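Local coordinates for pseudoazurin (Methylobacterium extorquens, PDB 1PMY), which binds one copper ion per molecule and probably serves as a periplasmic electron carrier of the plastocyanin/azurin family, at residues P20-L25 with V87-V92; E71-F76 with D94-L99. All coordinates share one frame; numbering follows the deposited sequence.

Contact 1 of 2, residues P20-L25 with V87-V92; sequences PALVRL and VALVVV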
ATOM      1  N   PRO A  20      -7.970  -5.258  -1.872  1.00 13.12           N
ATOM      2  CA  PRO A  20      -7.115  -5.975  -0.984  1.00 12.82           C
ATOM      3  C   PRO A  20      -5.972  -5.077  -0.380  1.00 13.03           C
ATOM      4  O   PRO A  20      -5.721  -4.095  -1.011  1.00 12.96           O
ATOM      5  CB  PRO A  20      -6.508  -7.059  -1.860  1.00 13.59           C
ATOM      6  CG  PRO A  20      -6.395  -6.424  -3.200  1.00 13.51           C
ATOM      7  CD  PRO A  20      -7.731  -5.630  -3.295  1.00 13.96           C
ATOM      8  N   ALA A  21      -5.529  -5.564   0.773  1.00 12.55           N
ATOM      9  CA  ALA A  21      -4.458  -4.808   1.484  1.00 12.70           C
ATOM     10  C   ALA A  21      -3.095  -5.304   1.045  1.00 12.15           C
ATOM     11  O   ALA A  21      -2.030  -4.600   1.251  1.00 11.40           O
ATOM     12  CB  ALA A  21      -4.717  -4.978   2.981  1.00 12.40           C
ATOM     13  N   LEU A  22      -3.023  -6.452   0.403  1.00 11.61           N
ATOM     14  CA  LEU A  22      -1.815  -7.079  -0.143  1.00 11.31           C
ATOM     15  C   LEU A  22      -2.025  -7.404  -1.640  1.00 11.55           C
ATOM     16  O   LEU A  22      -2.991  -8.088  -1.989  1.00 11.50           O
ATOM     17  CB  LEU A  22      -1.380  -8.242   0.762  1.00 11.57           C
ATOM     18  CG  LEU A  22      -0.231  -9.064   0.115  1.00 12.35           C
ATOM     19  CD1 LEU A  22       1.040  -8.301   0.072  1.00 12.62           C
ATOM     20  CD2 LEU A  22      -0.135 -10.389   0.827  1.00 12.48           C
ATOM     21  N   VAL A  23      -1.200  -6.785  -2.446  1.00 11.34           N
ATOM     22  CA  VAL A  23      -1.220  -6.892  -3.888  1.00 12.28           C
ATOM     23  C   VAL A  23       0.092  -7.437  -4.456  1.00 12.98           C
ATOM     24  O   VAL A  23       1.150  -6.809  -4.251  1.00 12.85           O
ATOM     25  CB  VAL A  23      -1.521  -5.478  -4.545  1.00 12.23           C
ATOM     26  CG1 VAL A  23      -1.712  -5.708  -6.057  1.00 12.80           C
ATOM     27  CG2 VAL A  23      -2.850  -4.909  -3.998  1.00 13.45           C
ATOM     28  N   ARG A  24      -0.006  -8.472  -5.265  1.00 14.07           N
ATOM     29  CA  ARG A  24       1.170  -9.065  -5.972  1.00 14.39           C
ATOM     30  C   ARG A  24       1.139  -8.628  -7.421  1.00 14.09           C
ATOM     31  O   ARG A  24       0.082  -8.899  -8.035  1.00 14.54           O
ATOM     32  CB  ARG A  24       1.261 -10.547  -5.746  1.00 16.32           C
ATOM     33  CG  ARG A  24       1.331 -10.973  -4.279  1.00 18.81           C
ATOM     34  CD  ARG A  24       1.314 -12.477  -4.124  1.00 21.64           C
ATOM     35  NE  ARG A  24       0.683 -12.875  -2.821  1.00 23.48           N
ATOM     36  CZ  ARG A  24       1.396 -13.244  -1.764  1.00 24.49           C
ATOM     37  NH1 ARG A  24       2.722 -13.355  -1.821  1.00 24.48           N
ATOM     38  NH2 ARG A  24       0.800 -13.491  -0.581  1.00 25.25           N
ATOM     39  N   LEU A  25       2.101  -7.969  -7.972  1.00 13.17           N
ATOM     40  CA  LEU A  25       2.118  -7.438  -9.339  1.00 13.48           C
ATOM     41  C   LEU A  25       3.432  -7.858 -10.015  1.00 14.17           C
ATOM     42  O   LEU A  25       4.397  -8.189  -9.367  1.00 13.30           O
ATOM     43  CB  LEU A  25       2.234  -5.878  -9.248  1.00 13.77           C
ATOM     44  CG  LEU A  25       1.041  -5.125  -8.665  1.00 13.95           C
ATOM     45  CD1 LEU A  25       1.247  -3.620  -8.855  1.00 13.52           C
ATOM     46  CD2 LEU A  25      -0.227  -5.509  -9.383  1.00 14.51           C
ATOM     47  N   VAL A  87      -3.370   1.134   5.580  1.00  8.88           N
ATOM     48  CA  VAL A  87      -2.131   0.819   4.883  1.00  9.95           C
ATOM     49  C   VAL A  87      -2.289  -0.350   3.924  1.00  9.85           C
ATOM     50  O   VAL A  87      -3.179  -1.192   4.159  1.00 10.30           O
ATOM     51  CB  VAL A  87      -0.967   0.579   5.927  1.00  9.75           C
ATOM     52  CG1 VAL A  87      -0.633   1.878   6.644  1.00  9.80           C
ATOM     53  CG2 VAL A  87      -1.373  -0.520   6.924  1.00  9.49           C
ATOM     54  N   ALA A  88      -1.452  -0.452   2.963  1.00 10.13           N
ATOM     55  CA  ALA A  88      -1.417  -1.546   2.013  1.00  9.36           C
ATOM     56  C   ALA A  88       0.093  -1.825   1.686  1.00 10.24           C
ATOM     57  O   ALA A  88       0.944  -0.924   1.725  1.00 10.99           O
ATOM     58  CB  ALA A  88      -2.092  -1.109   0.711  1.00  8.88           C
ATOM     59  N   LEU A  89       0.232  -3.055   1.228  1.00 11.12           N
ATOM     60  CA  LEU A  89       1.590  -3.523   0.815  1.00 11.48           C
ATOM     61  C   LEU A  89       1.507  -4.054  -0.625  1.00 10.55           C
ATOM     62  O   LEU A  89       0.572  -4.870  -0.910  1.00 10.09           O
ATOM     63  CB  LEU A  89       2.000  -4.528   1.879  1.00 12.85           C
ATOM     64  CG  LEU A  89       3.381  -5.085   1.815  1.00 14.40           C
ATOM     65  CD1 LEU A  89       4.353  -3.975   2.260  1.00 14.53           C
ATOM     66  CD2 LEU A  89       3.454  -6.221   2.884  1.00 14.29           C
ATOM     67  N   VAL A  90       2.408  -3.580  -1.422  1.00 10.33           N
ATOM     68  CA  VAL A  90       2.548  -3.904  -2.850  1.00 10.02           C
ATOM     69  C   VAL A  90       3.865  -4.617  -3.103  1.00  9.64           C
ATOM     70  O   VAL A  90       4.913  -4.033  -2.780  1.00  8.48           O
ATOM     71  CB  VAL A  90       2.352  -2.674  -3.788  1.00 10.09           C
ATOM     72  CG1 VAL A  90       2.477  -3.029  -5.244  1.00  9.54           C
ATOM     73  CG2 VAL A  90       1.015  -2.015  -3.421  1.00  9.54           C
ATOM     74  N   VAL A  91       3.785  -5.795  -3.712  1.00  9.53           N
ATOM     75  CA  VAL A  91       5.019  -6.559  -4.049  1.00 10.75           C
ATOM     76  C   VAL A  91       5.038  -6.660  -5.564  1.00 10.32           C
ATOM     77  O   VAL A  91       4.102  -7.039  -6.225  1.00 10.96           O
ATOM     78  CB  VAL A  91       5.251  -7.836  -3.302  1.00 11.64           C
ATOM     79  CG1 VAL A  91       5.087  -7.519  -1.738  1.00 12.75           C
ATOM     80  CG2 VAL A  91       4.166  -8.888  -3.437  1.00 13.09           C
ATOM     81  N   VAL A  92       6.174  -6.187  -6.104  1.00  9.94           N
ATOM     82  CA  VAL A  92       6.359  -6.117  -7.543  1.00  9.89           C
ATOM     83  C   VAL A  92       7.469  -7.088  -7.947  1.00 10.50           C
ATOM     84  O   VAL A  92       8.625  -6.811  -7.534  1.00  9.46           O
ATOM     85  CB  VAL A  92       6.672  -4.666  -8.005  1.00  9.72           C
ATOM     86  CG1 VAL A  92       6.857  -4.569  -9.541  1.00  8.70           C
ATOM     87  CG2 VAL A  92       5.572  -3.715  -7.581  1.00  9.20           C
TER
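A parallel strand pair of the cupredoxin beta fold joins residues 22-25 to 87-92, the parallel course following from the 15° angle between strand directions and the 4.8 Å closest axis approach. Four backbone hydrogen bonds zip it together, each close to straight. Leu89 N gives to Ala21 O at 2.7 Å, and Leu89 O accepts from Val23 N; then Val91 N gives to Val23 O at 175°, and Val91 O accepts from Leu25 N. Thus Ala21, Val23 and Leu25 of segment 20-25 and Leu89 and Val91 of the other do the bonding, while the CA of Leu22 sits 3.3 Å from Leu89 O in a CA-H...O contact.

The two faces of the sheet differ in what they meet. Leu22, Leu89, Arg24 and Val91 point to the face packed by helix 109-120 and the C-terminal tail, where Leu22 rests on Leu118, Leu89 on Phe119 and Val91 on Ile122. Here the aliphatic part of Arg24 runs alongside Val91 in the same direction, CG of Arg24 lying 3.6 Å from CG2 of Val91. With chi1 of -50°, Val91 holds that methyl between its own backbone N and carbonyl carbon, on the side facing the arginine chain; the guanidinium continues away, and its NH2 bonds to Gln121 O.

Val23, Val90, Leu25 and Val92 occupy the other face, which is buried. Leu25 reaches diagonally rather than straight across: its CD1 touches CG1 of Val90 at 3.9 Å, the two side chains crossing at a slant, while CB of Leu25 stands 4.3 Å from CG2 of Val92. Beyond this strand pair, Val23 and Leu25 pack against Val3 of strand 2-8, and Val90 against Tyr74 and Phe76 of strand 72-77.

Contact 2 of 2, residues E71-F76 with D94-L99; sequences EGVYGF and DKRDNL
Glu71 OE1 is gripped by two consecutive backbone N-H groups, Asp94 N at 2.9 Å and Lys95 N at 3.0 Å. They arrive from different directions: the Lys95 donor comes nearly in line with the C-O bond, whereas that of Asp94 stands 58° out of the carboxylate plane. Both bonds are bent, as expected when neighbouring amides share one acceptor. The glutamate chain is extended beyond CG, which carries the carboxylate out to the loop, and its CB packs on CB of Lys95.

Farther along, the Asn98 carboxamide copies a strand edge. Its OD1 accepts from Val73 N in the carbonyl plane, on a lone pair, with an almost straight 177° bond, and its ND2 gives to Val73 O at 2.7 Å, that oxygen lying nearly in the amide plane. Two bonds to one residue's N-H and C=O fix the rotation of the amide. Chi1 of 80° sets CG between the backbone N and carbonyl carbon of Asn98, turning the group toward the strand.

In the cupredoxin sheet this contact fastens the start of strand 72-77 to the loop leading into helix 99-103, and Asn98 lies within a type I turn from Arg96 to Leu99. Replacing this asparagine with an alanine removes both amide bonds and is likely to leave the N-H and C=O of Val73 without these partners and the turn less firmly tied to the strand.

Gly72 lies off the OD1 end of the same amide, where a CB would clash with that oxygen; its CA instead makes a CA-H...O contact with Lys95 O at 3.4 Å. Beside it, CG2 of Val73 meets CD1 of Leu99 at 4.0 Å, and both side chains also touch Phe119. Water 2 links Lys95 NZ to Glu71 O.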
ATOM      1  N   GLU A  71      11.030  -3.302  -9.361  1.00 13.43           N
ATOM      2  CA  GLU A  71      10.599  -4.454  -8.506  1.00 12.95           C
ATOM      3  C   GLU A  71      10.941  -4.203  -7.028  1.00 13.24           C
ATOM      4  O   GLU A  71      11.874  -3.419  -6.713  1.00 15.17           O
ATOM      5  CB  GLU A  71      11.363  -5.700  -8.958  1.00 12.13           C
ATOM      6  CG  GLU A  71      10.984  -6.116 -10.416  1.00 12.36           C
ATOM      7  CD  GLU A  71      11.522  -7.513 -10.658  1.00 14.00           C
ATOM      8  OE1 GLU A  71      11.914  -8.276  -9.799  1.00 14.05           O
ATOM      9  OE2 GLU A  71      11.506  -7.835 -11.818  1.00 14.98           O
ATOM     10  N   GLY A  72      10.216  -4.855  -6.148  1.00 13.50           N
ATOM     11  CA  GLY A  72      10.464  -4.674  -4.701  1.00 11.96           C
ATOM     12  C   GLY A  72       9.145  -4.500  -3.949  1.00 10.98           C
ATOM     13  O   GLY A  72       8.066  -4.763  -4.471  1.00 10.23           O
ATOM     14  N   VAL A  73       9.287  -4.131  -2.689  1.00 10.71           N
ATOM     15  CA  VAL A  73       8.270  -3.998  -1.688  1.00  9.86           C
ATOM     16  C   VAL A  73       7.931  -2.520  -1.423  1.00  9.35           C
ATOM     17  O   VAL A  73       8.860  -1.687  -1.277  1.00 10.20           O
ATOM     18  CB  VAL A  73       8.831  -4.617  -0.336  1.00  9.29           C
ATOM     19  CG1 VAL A  73       7.766  -4.645   0.743  1.00  9.96           C
ATOM     20  CG2 VAL A  73       9.199  -6.107  -0.663  1.00 10.49           C
ATOM     21  N   TYR A  74       6.642  -2.221  -1.524  1.00  9.11           N
ATOM     22  CA  TYR A  74       6.160  -0.819  -1.371  1.00  9.03           C
ATOM     23  C   TYR A  74       5.137  -0.779  -0.216  1.00  8.68           C
ATOM     24  O   TYR A  74       4.272  -1.696  -0.191  1.00  9.85           O
ATOM     25  CB  TYR A  74       5.380  -0.483  -2.636  1.00  8.80           C
ATOM     26  CG  TYR A  74       6.213  -0.324  -3.881  1.00  7.98           C
ATOM     27  CD1 TYR A  74       6.690  -1.467  -4.567  1.00  8.03           C
ATOM     28  CD2 TYR A  74       6.537   0.944  -4.345  1.00  8.05           C
ATOM     29  CE1 TYR A  74       7.424  -1.240  -5.765  1.00  8.20           C
ATOM     30  CE2 TYR A  74       7.295   1.136  -5.506  1.00  8.00           C
ATOM     31  CZ  TYR A  74       7.735   0.002  -6.217  1.00  8.77           C
ATOM     32  OH  TYR A  74       8.411   0.194  -7.403  1.00  9.44           O
ATOM     33  N   GLY A  75       5.199   0.237   0.632  1.00  8.45           N
ATOM     34  CA  GLY A  75       4.131   0.359   1.664  1.00  7.40           C
ATOM     35  C   GLY A  75       3.438   1.731   1.332  1.00  6.17           C
ATOM     36  O   GLY A  75       4.212   2.652   0.933  1.00  6.82           O
ATOM     37  N   PHE A  76       2.123   1.633   1.427  1.00  6.63           N
ATOM     38  CA  PHE A  76       1.357   2.873   1.149  1.00  6.66           C
ATOM     39  C   PHE A  76       0.407   3.071   2.346  1.00  5.42           C
ATOM     40  O   PHE A  76      -0.055   2.090   2.886  1.00  6.99           O
ATOM     41  CB  PHE A  76       0.489   2.710  -0.119  1.00  7.62           C
ATOM     42  CG  PHE A  76       1.262   2.615  -1.410  1.00  8.14           C
ATOM     43  CD1 PHE A  76       1.860   3.773  -1.862  1.00  8.44           C
ATOM     44  CD2 PHE A  76       1.496   1.373  -2.029  1.00  7.64           C
ATOM     45  CE1 PHE A  76       2.643   3.724  -3.027  1.00  8.06           C
ATOM     46  CE2 PHE A  76       2.215   1.321  -3.232  1.00  7.96           C
ATOM     47  CZ  PHE A  76       2.781   2.503  -3.674  1.00  7.98           C
ATOM     48  N   ASP A  94      10.094 -10.115  -8.398  1.00 10.39           N
ATOM     49  CA  ASP A  94      10.769 -11.064  -7.504  1.00 11.44           C
ATOM     50  C   ASP A  94      11.879 -10.449  -6.639  1.00 11.17           C
ATOM     51  O   ASP A  94      12.175 -11.132  -5.613  1.00 11.29           O
ATOM     52  CB  ASP A  94      11.399 -12.236  -8.336  1.00 12.08           C
ATOM     53  CG  ASP A  94      10.346 -13.048  -9.091  1.00 12.33           C
ATOM     54  OD1 ASP A  94       9.157 -12.826  -8.858  1.00 13.23           O
ATOM     55  OD2 ASP A  94      10.820 -13.869  -9.900  1.00 12.68           O
ATOM     56  N   LYS A  95      12.283  -9.273  -6.943  1.00 12.01           N
ATOM     57  CA  LYS A  95      13.394  -8.639  -6.158  1.00 13.10           C
ATOM     58  C   LYS A  95      12.963  -8.333  -4.775  1.00 12.51           C
ATOM     59  O   LYS A  95      11.849  -7.806  -4.564  1.00 12.87           O
ATOM     60  CB  LYS A  95      13.949  -7.361  -6.782  1.00 14.64           C
ATOM     61  CG  LYS A  95      15.009  -7.697  -7.831  1.00 17.21           C
ATOM     62  CD  LYS A  95      16.221  -6.784  -7.846  1.00 19.02           C
ATOM     63  CE  LYS A  95      15.875  -5.354  -8.320  1.00 20.01           C
ATOM     64  NZ  LYS A  95      15.238  -4.595  -7.234  1.00 20.61           N
ATOM     65  N   ARG A  96      13.822  -8.643  -3.777  1.00 12.62           N
ATOM     66  CA  ARG A  96      13.443  -8.392  -2.389  1.00 12.76           C
ATOM     67  C   ARG A  96      14.565  -7.626  -1.647  1.00 12.86           C
ATOM     68  O   ARG A  96      14.677  -7.663  -0.398  1.00 13.67           O
ATOM     69  CB  ARG A  96      13.024  -9.608  -1.641  1.00 12.88           C
ATOM     70  CG  ARG A  96      11.884 -10.469  -2.220  1.00 12.80           C
ATOM     71  CD  ARG A  96      10.548  -9.877  -2.005  1.00 13.91           C
ATOM     72  NE  ARG A  96       9.464 -10.663  -2.647  1.00 13.76           N
ATOM     73  CZ  ARG A  96       9.000 -10.386  -3.880  1.00 13.26           C
ATOM     74  NH1 ARG A  96       9.392  -9.413  -4.659  1.00 12.70           N
ATOM     75  NH2 ARG A  96       8.045 -11.237  -4.229  1.00 14.94           N
ATOM     76  N   ASP A  97      15.326  -6.882  -2.406  1.00 13.48           N
ATOM     77  CA  ASP A  97      16.440  -6.051  -1.912  1.00 13.53           C
ATOM     78  C   ASP A  97      16.005  -5.144  -0.769  1.00 12.64           C
ATOM     79  O   ASP A  97      16.779  -5.049   0.207  1.00 12.19           O
ATOM     80  CB  ASP A  97      17.102  -5.218  -3.012  1.00 14.85           C
ATOM     81  CG  ASP A  97      17.749  -5.934  -4.140  1.00 16.81           C
ATOM     82  OD1 ASP A  97      17.820  -7.183  -4.199  1.00 18.08           O
ATOM     83  OD2 ASP A  97      18.231  -5.222  -5.063  1.00 17.63           O
ATOM     84  N   ASN A  98      14.847  -4.483  -0.847  1.00 11.68           N
ATOM     85  CA  ASN A  98      14.366  -3.584   0.161  1.00 10.62           C
ATOM     86  C   ASN A  98      13.458  -4.161   1.227  1.00  9.76           C
ATOM     87  O   ASN A  98      12.880  -3.452   2.111  1.00 10.05           O
ATOM     88  CB  ASN A  98      13.833  -2.275  -0.436  1.00 10.58           C
ATOM     89  CG  ASN A  98      12.388  -2.566  -0.957  1.00 10.38           C
ATOM     90  OD1 ASN A  98      12.145  -3.515  -1.701  1.00 10.90           O
ATOM     91  ND2 ASN A  98      11.471  -1.725  -0.500  1.00  9.85           N
ATOM     92  N   LEU A  99      13.219  -5.464   1.214  1.00  9.98           N
ATOM     93  CA  LEU A  99      12.358  -6.096   2.265  1.00 10.32           C
ATOM     94  C   LEU A  99      12.817  -5.844   3.709  1.00  9.84           C
ATOM     95  O   LEU A  99      11.954  -5.473   4.499  1.00 10.21           O
ATOM     96  CB  LEU A  99      12.366  -7.616   1.946  1.00 11.14           C
ATOM     97  CG  LEU A  99      11.398  -8.413   2.824  1.00 11.97           C
ATOM     98  CD1 LEU A  99      10.002  -7.929   2.840  1.00 13.06           C
ATOM     99  CD2 LEU A  99      11.445  -9.851   2.170  1.00 13.60           C
TER
HETATM  100  O   HOH W   1      14.070  -4.461  -4.257  1.00 27.88           O
HETATM  101  O   HOH W   2      14.338  -1.832  -7.893  1.00 35.15           O

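Overall arrangement
The centres of contacts 1 and 2 lie about 10 Å apart, and both belong to one mixed sheet in which strand 87-92 stands between 17-25 and 72-77. Parallel pairing on one side is contact 1; on the other side the antiparallel neighbour 72-77 supplies half of contact 2, with Val90 O 2.8 Å from Tyr74 N, a probable hydrogen bond. Along the chain the segments alternate: 20-25, 71-76, 87-92, then 94-99. Strands 72-77 and 87-92 follow one another, and the loop between them carries the copper ligands Cys78, His81 and Met86. Contact 1 comes near that metal site at Val87, about 9 Å from copper by its side chain, whereas contact 2 lies away from it.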